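Local structure of bifunctional GH43-CE protein (Bacteroides eggerthii, 6MLY) at residues S362-K367 against R403-V408. The protein probably acts as a family 43 xylan 1,4-beta-xylosidase and also carries a carbohydrate esterase domain. Residues are numbered along the deposited sequence; the frame is centred on the assembly and turned at random.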
# COMPACT_ATOMS: atom_id res chain seq x y z
N SER A 362 -20.75 -4.84 3.55
CA SER A 362 -19.36 -5.19 3.32
C SER A 362 -18.92 -4.61 1.98
O SER A 362 -19.69 -4.61 1.01
CB SER A 362 -19.17 -6.69 3.36
OG SER A 362 -17.82 -7.06 3.09
N PHE A 363 -17.67 -4.12 1.93
CA PHE A 363 -17.06 -3.67 0.68
C PHE A 363 -16.89 -4.85 -0.28
O PHE A 363 -17.08 -4.70 -1.49
CB PHE A 363 -15.73 -2.96 0.97
CG PHE A 363 -15.02 -2.42 -0.25
CD1 PHE A 363 -15.73 -1.80 -1.27
CD2 PHE A 363 -13.64 -2.51 -0.37
CE1 PHE A 363 -15.07 -1.28 -2.38
CE2 PHE A 363 -12.99 -2.00 -1.48
CZ PHE A 363 -13.70 -1.39 -2.48
N THR A 364 -16.56 -6.04 0.26
CA THR A 364 -16.17 -7.20 -0.57
C THR A 364 -17.42 -7.96 -1.06
O THR A 364 -17.29 -8.90 -1.85
CB THR A 364 -15.21 -8.13 0.18
OG1 THR A 364 -15.93 -8.89 1.15
CG2 THR A 364 -14.06 -7.38 0.83
N GLN A 365 -18.61 -7.54 -0.60
CA GLN A 365 -19.88 -8.07 -1.12
C GLN A 365 -20.51 -7.06 -2.10
O GLN A 365 -21.65 -7.26 -2.53
CB GLN A 365 -20.84 -8.39 0.03
CG GLN A 365 -20.33 -9.48 0.98
CD GLN A 365 -20.01 -10.78 0.27
OE1 GLN A 365 -18.89 -11.27 0.33
NE2 GLN A 365 -21.00 -11.33 -0.41
N ALA A 366 -19.77 -6.01 -2.47
CA ALA A 366 -20.24 -5.02 -3.44
C ALA A 366 -20.04 -5.56 -4.87
O ALA A 366 -19.06 -6.27 -5.16
CB ALA A 366 -19.53 -3.70 -3.24
N LYS A 367 -20.98 -5.20 -5.74
CA LYS A 367 -20.94 -5.57 -7.14
C LYS A 367 -20.33 -4.42 -7.95
O LYS A 367 -20.29 -3.28 -7.50
CB LYS A 367 -22.35 -5.90 -7.64
CG LYS A 367 -23.01 -7.09 -6.95
CD LYS A 367 -24.37 -7.44 -7.52
CE LYS A 367 -24.31 -8.15 -8.86
NZ LYS A 367 -23.85 -9.55 -8.73
N ARG A 403 -8.48 -8.64 0.74
CA ARG A 403 -9.18 -8.83 2.00
C ARG A 403 -8.80 -7.67 2.93
O ARG A 403 -9.67 -7.03 3.50
CB ARG A 403 -8.80 -10.17 2.65
CG ARG A 403 -9.40 -10.39 4.03
CD ARG A 403 -8.71 -11.53 4.76
NE ARG A 403 -9.48 -12.00 5.91
CZ ARG A 403 -10.37 -12.99 5.87
NH1 ARG A 403 -10.58 -13.66 4.75
NH2 ARG A 403 -11.04 -13.30 6.97
N LYS A 404 -7.49 -7.46 3.06
CA LYS A 404 -6.91 -6.32 3.74
C LYS A 404 -6.72 -5.19 2.73
O LYS A 404 -5.63 -4.98 2.21
CB LYS A 404 -5.59 -6.75 4.39
CG LYS A 404 -5.73 -7.88 5.40
CD LYS A 404 -4.58 -7.99 6.36
CE LYS A 404 -4.84 -9.01 7.45
NZ LYS A 404 -3.64 -9.20 8.31
N TYR A 405 -7.82 -4.47 2.47
CA TYR A 405 -7.92 -3.47 1.40
C TYR A 405 -7.64 -2.07 1.95
O TYR A 405 -7.49 -1.90 3.16
CB TYR A 405 -9.31 -3.50 0.76
CG TYR A 405 -10.46 -3.33 1.72
CD1 TYR A 405 -11.17 -4.43 2.18
CD2 TYR A 405 -10.85 -2.08 2.18
CE1 TYR A 405 -12.22 -4.30 3.06
CE2 TYR A 405 -11.90 -1.93 3.07
CZ TYR A 405 -12.60 -3.04 3.51
OH TYR A 405 -13.64 -2.92 4.38
N GLY A 406 -7.58 -1.09 1.04
CA GLY A 406 -7.52 0.33 1.37
C GLY A 406 -8.33 1.15 0.38
O GLY A 406 -8.12 1.04 -0.81
N GLN A 407 -9.25 1.98 0.90
CA GLN A 407 -10.15 2.81 0.09
C GLN A 407 -9.71 4.27 0.14
O GLN A 407 -8.92 4.65 1.00
CB GLN A 407 -11.59 2.68 0.60
CG GLN A 407 -12.17 1.29 0.42
CD GLN A 407 -13.53 1.14 1.05
OE1 GLN A 407 -13.72 1.39 2.24
NE2 GLN A 407 -14.49 0.70 0.25
N VAL A 408 -10.22 5.05 -0.81
CA VAL A 408 -10.21 6.51 -0.78
C VAL A 408 -11.28 6.99 -1.76
O VAL A 408 -11.21 6.66 -2.95
CB VAL A 408 -8.82 7.10 -1.11
CG1 VAL A 408 -8.38 6.81 -2.54
CG2 VAL A 408 -8.79 8.60 -0.85
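Phe-363 drops from a loop onto Tyr-405 and Gln-407 in the concanavalin A-like domain of this chain, packing the loop before strand 370-373 against one face of an antiparallel sheet. The tight part is a T-shaped stack: the edge of Phe-363 points into the face of Tyr-405, the centroids lie 5.1 Å apart and the planes meet at 70°. CD2 does the touching, sitting over the middle of the tyrosine ring, 3.8 Å from Tyr-405 CD2. With CG anti to the backbone N (chi1 -178°), the Phe-363 ring is carried toward Tyr-405 and Gln-407. One face of the same phenyl ring is covered by Gln-407, whose NE2 lies 3.0 Å above the ring plane, over its centre, with the amide tilted 46° to the ring, while Gln-407 CG makes a CH-pi contact 4.3 Å from the centroid. That NE2 also has a weak hydrogen bond to Tyr-494 OH, and Phe-492 makes a further edge-to-face pair with Phe-363. A leucine at Phe-363 would probably leave the Tyr-405 face without its aromatic edge and Gln-407 NE2 without the ring face it lies over. Toward the more exposed side the fit loosens: Thr-364 meets Tyr-405 through CG2 alone, 4.2 Å from CE1. No hydrogen bond links the two segments; the loop holds its own shape, with a type I turn from Phe-363 to Ala-366 and, overlapping its start, an ST turn in which Thr-364 N donates to Ser-362 OG at 3.3 Å.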